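Local coordinates for extracellular haem-binding protein (Streptomyces reticuli, PDB 4BMW) that binds haem outside the cell and, through iron bound at specific sites of its octamer, probably protects streptomycetes from iron-mediated oxidative stress, at residues A34-R39 and A151-H156; A55-N60 and S79-A84. The protein carries 2 engineered substitutions. One frame throughout, in Å; residues are numbered along the deposited sequence. Where two conformers were deposited one is given.

Contact 1 (A34-R39 and A151-H156); sequences ATKAAR and AAVLGH
K36 NZ of helix 31-47 donates a hydrogen bond to V153 O in the C-terminal tail, over 3.2 Å. The nitrogen stands above the carbonyl plane, 46° out of it, and so meets neither lone pair directly. K36 starts with CG anti to the backbone N (chi1 -174°), then bends at chi3 and chi4, which turns the amine onto the carbonyl. On the way the lysine passes V153 in the opposite sense, CG of K36 lying 4.0 Å from CG2 of V153. That same methyl rests on the helix backbone, with V153 CG2 3.9 Å from A37 CA. Deeper in, the methyl of A37 meets the branched end of L154, A37 CB being 4.0 Å from L154 CD1, while A37 also touches I132 of the sheet. The exposed lysine and the partly exposed valine thus cover a buried alanine-leucine pair. E22 of a second subunit packs against both K36 and L154 and accepts a hydrogen bond from G155 N. The C-terminal residues that follow helix 140-152 thereby pack against helix 31-47 on one side of the HbpS-like alpha/beta fold, at the edge of a subunit interface.

Contact 2 (A55-N60 and S79-A84); sequences AVVDRN and SADRKA. Engineered in segment 79-84: D81 (natural residue Glu).
V57 projects from strand 55-58 onto helix 79-84, and its CB already lies 3.8 Å from the methyl CB of A84. Beyond CB the side chain divides: CG1 stands anti to the backbone nitrogen (chi1 176°), whereas CG2, anti to the carbonyl carbon, makes the closer approach to the helix. V57 CG2 comes within 3.5 Å of A84 CB. It also lies 3.2 Å from D81 OD1, a close van der Waals approach, and the side chains of V57 and D81 cross at about a right angle. D81 is an engineered residue, glutamate in the natural protein; its OD1, which touches the valine methyl, has its polar partner in T63 OG1 on strand 63-68. Two residues back along the strand, the small A55 lets the helix backbone come near: A55 CB is 3.7 Å from A80 O and 3.7 Å from D81 CA. A84 CB also touches A55 O at 3.6 Å. The axes of segments 55-58 and 79-84 approach to 7.1 Å and cross at -36°. Helix 76-90 therefore lies close against one face of the antiparallel sheet, over strand 53-58, whose backbone is hydrogen-bonded to strands 63-68 and 127-135, while V56 points to the other face.

Contacts 1 and 2 lie on opposite faces of the antiparallel sheet, their centres about 14 Å apart. Strand 53-58 connects them: V56 CG2 packs against A34 O at 3.6 Å and against A38 CB at 4.0 Å, while the alternate residues of the strand face helix 76-90. Along the chain, helix 31-47 comes first, followed directly by strand 53-58 and then helix 76-90; the tail after helix 140-152 returns to helix 31-47, so both halves of contact 2 fall between those of contact 1. The sheet is sandwiched between helices. Contact 2 is buried near the chain's centre, though its segments reach other subunits; contact 1 lies farther out, its tail against a second subunit.

Contact 1 (A34-R39 and A151-H156)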
# COMPACT_ATOMS: atom_id res chain seq x y z
N ALA A 34 26.78 1.92 -12.73
CA ALA A 34 25.34 1.80 -12.94
C ALA A 34 24.80 3.03 -13.65
O ALA A 34 23.94 2.93 -14.52
CB ALA A 34 24.63 1.59 -11.62
N THR A 35 25.32 4.20 -13.28
CA THR A 35 24.92 5.45 -13.90
C THR A 35 25.38 5.48 -15.35
O THR A 35 24.62 5.87 -16.24
CB THR A 35 25.52 6.66 -13.15
OG1 THR A 35 25.02 6.68 -11.80
CG2 THR A 35 25.16 7.97 -13.83
N LYS A 36 26.62 5.08 -15.57
CA LYS A 36 27.20 5.04 -16.90
C LYS A 36 26.36 4.16 -17.82
O LYS A 36 26.10 4.51 -18.97
CB LYS A 36 28.63 4.50 -16.83
CG LYS A 36 29.38 4.55 -18.16
CD LYS A 36 30.88 4.42 -17.97
CE LYS A 36 31.36 2.98 -18.06
NZ LYS A 36 32.36 2.83 -19.15
N ALA A 37 25.93 3.02 -17.30
CA ALA A 37 25.12 2.08 -18.06
C ALA A 37 23.74 2.64 -18.38
O ALA A 37 23.29 2.59 -19.52
CB ALA A 37 24.99 0.77 -17.31
N ALA A 38 23.08 3.19 -17.37
CA ALA A 38 21.74 3.74 -17.53
C ALA A 38 21.74 4.89 -18.54
O ALA A 38 20.85 4.99 -19.38
CB ALA A 38 21.20 4.21 -16.20
N ARG A 39 22.75 5.75 -18.44
CA ARG A 39 22.87 6.88 -19.36
C ARG A 39 23.12 6.41 -20.79
O ARG A 39 22.71 7.07 -21.74
CB ARG A 39 24.01 7.80 -18.91
CG ARG A 39 23.67 8.67 -17.71
CD ARG A 39 24.75 9.70 -17.47
NE ARG A 39 24.96 10.55 -18.65
CZ ARG A 39 26.03 11.31 -18.84
NH1 ARG A 39 27.00 11.33 -17.94
NH2 ARG A 39 26.13 12.05 -19.94
N ALA A 151 24.23 -2.13 -20.95
CA ALA A 151 25.14 -3.13 -20.41
C ALA A 151 26.48 -3.13 -21.14
O ALA A 151 27.51 -3.44 -20.55
CB ALA A 151 24.50 -4.51 -20.49
N ALA A 152 26.46 -2.76 -22.42
CA ALA A 152 27.63 -2.94 -23.28
C ALA A 152 28.78 -1.98 -22.98
O ALA A 152 29.92 -2.26 -23.36
CB ALA A 152 27.22 -2.83 -24.73
N VAL A 153 28.51 -0.86 -22.32
CA VAL A 153 29.58 0.06 -21.96
C VAL A 153 30.35 -0.45 -20.74
O VAL A 153 31.45 0.01 -20.46
CB VAL A 153 29.07 1.49 -21.68
CG1 VAL A 153 28.42 2.07 -22.93
CG2 VAL A 153 28.10 1.52 -20.51
N LEU A 154 29.74 -1.39 -20.02
CA LEU A 154 30.41 -2.04 -18.91
C LEU A 154 31.33 -3.13 -19.45
O LEU A 154 31.05 -3.70 -20.51
CB LEU A 154 29.39 -2.64 -17.94
CG LEU A 154 28.35 -1.66 -17.39
CD1 LEU A 154 27.39 -2.37 -16.46
CD2 LEU A 154 29.03 -0.50 -16.67
N GLY A 155 32.40 -3.43 -18.73
CA GLY A 155 33.43 -4.32 -19.23
C GLY A 155 34.52 -3.52 -19.92
O GLY A 155 34.70 -2.35 -19.58
N HIS A 156 35.25 -4.09 -20.88
CA HIS A 156 35.11 -5.48 -21.33
C HIS A 156 36.47 -6.15 -21.34
O HIS A 156 37.50 -5.49 -21.49
CB HIS A 156 34.54 -5.53 -22.74
CG HIS A 156 33.07 -5.27 -22.81
ND1 HIS A 156 32.12 -6.24 -22.55
CD2 HIS A 156 32.38 -4.15 -23.14
CE1 HIS A 156 30.92 -5.72 -22.70
NE2 HIS A 156 31.04 -4.46 -23.06
OXT HIS A 156 36.59 -7.37 -21.20

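Contact 2 (A55-N60 and S79-A84)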
# COMPACT_ATOMS: atom_id res chain seq x y z
N ALA A 55 16.18 1.94 -15.56
CA ALA A 55 16.44 1.60 -14.16
C ALA A 55 17.53 0.54 -14.04
O ALA A 55 17.60 -0.40 -14.84
CB ALA A 55 15.17 1.12 -13.50
N VAL A 56 18.37 0.70 -13.03
CA VAL A 56 19.36 -0.30 -12.67
C VAL A 56 19.07 -0.78 -11.26
O VAL A 56 19.07 0.02 -10.32
CB VAL A 56 20.79 0.26 -12.72
CG1 VAL A 56 21.81 -0.84 -12.42
CG2 VAL A 56 21.08 0.87 -14.07
N VAL A 57 18.82 -2.07 -11.11
CA VAL A 57 18.48 -2.66 -9.82
C VAL A 57 19.53 -3.66 -9.40
O VAL A 57 19.93 -4.53 -10.18
CB VAL A 57 17.10 -3.35 -9.86
CG1 VAL A 57 16.80 -4.04 -8.54
CG2 VAL A 57 16.02 -2.34 -10.19
N ASP A 58 19.98 -3.55 -8.16
CA ASP A 58 21.00 -4.43 -7.62
C ASP A 58 20.42 -5.81 -7.35
O ASP A 58 19.21 -5.96 -7.15
CB ASP A 58 21.54 -3.84 -6.32
CG ASP A 58 22.76 -4.58 -5.81
OD1 ASP A 58 22.60 -5.67 -5.22
OD2 ASP A 58 23.88 -4.06 -5.98
N ARG A 59 21.29 -6.81 -7.34
CA ARG A 59 20.89 -8.19 -7.05
C ARG A 59 20.24 -8.29 -5.67
O ARG A 59 19.48 -9.23 -5.41
CB ARG A 59 22.11 -9.11 -7.14
CG ARG A 59 21.91 -10.54 -6.64
CD ARG A 59 20.89 -11.32 -7.44
NE ARG A 59 20.89 -12.73 -7.05
CZ ARG A 59 20.18 -13.68 -7.64
NH1 ARG A 59 19.39 -13.39 -8.67
NH2 ARG A 59 20.26 -14.93 -7.21
N ASN A 60 20.51 -7.33 -4.79
CA ASN A 60 19.93 -7.34 -3.46
C ASN A 60 18.49 -6.80 -3.45
O ASN A 60 17.83 -6.83 -2.41
CB ASN A 60 20.80 -6.56 -2.46
CG ASN A 60 20.93 -5.09 -2.81
OD1 ASN A 60 20.06 -4.50 -3.45
ND2 ASN A 60 22.03 -4.49 -2.37
N SER A 79 7.82 0.41 -14.71
CA SER A 79 7.99 -0.77 -15.55
C SER A 79 9.47 -1.12 -15.70
O SER A 79 9.85 -2.29 -15.57
CB SER A 79 7.37 -0.52 -16.93
OG SER A 79 7.58 -1.62 -17.79
N ALA A 80 10.29 -0.12 -15.97
CA ALA A 80 11.73 -0.32 -16.11
C ALA A 80 12.32 -0.85 -14.81
O ALA A 80 13.23 -1.68 -14.82
CB ALA A 80 12.40 0.98 -16.49
N ASP A 81 11.79 -0.37 -13.69
CA ASP A 81 12.26 -0.80 -12.38
C ASP A 81 11.96 -2.27 -12.17
O ASP A 81 12.83 -3.05 -11.77
CB ASP A 81 11.61 0.04 -11.28
CG ASP A 81 12.51 0.24 -10.08
OD1 ASP A 81 13.41 -0.59 -9.86
OD2 ASP A 81 12.32 1.24 -9.36
N ARG A 82 10.71 -2.66 -12.43
CA ARG A 82 10.29 -4.04 -12.24
C ARG A 82 10.99 -4.99 -13.22
O ARG A 82 11.22 -6.15 -12.90
CB ARG A 82 8.77 -4.17 -12.39
CG ARG A 82 7.97 -3.48 -11.29
CD ARG A 82 6.61 -4.12 -11.13
NE ARG A 82 5.75 -3.37 -10.22
CZ ARG A 82 4.78 -3.91 -9.48
NH1 ARG A 82 4.54 -5.21 -9.53
NH2 ARG A 82 4.06 -3.13 -8.68
N LYS A 83 11.32 -4.48 -14.40
CA LYS A 83 12.01 -5.29 -15.40
C LYS A 83 13.44 -5.60 -14.98
O LYS A 83 13.92 -6.72 -15.16
CB LYS A 83 12.03 -4.56 -16.74
CG LYS A 83 10.75 -4.67 -17.54
CD LYS A 83 10.87 -3.90 -18.83
CE LYS A 83 9.56 -3.86 -19.59
NZ LYS A 83 9.67 -2.99 -20.80
N ALA A 84 14.11 -4.61 -14.42
CA ALA A 84 15.48 -4.77 -13.95
C ALA A 84 15.50 -5.74 -12.77
O ALA A 84 16.38 -6.60 -12.66
CB ALA A 84 16.06 -3.44 -13.55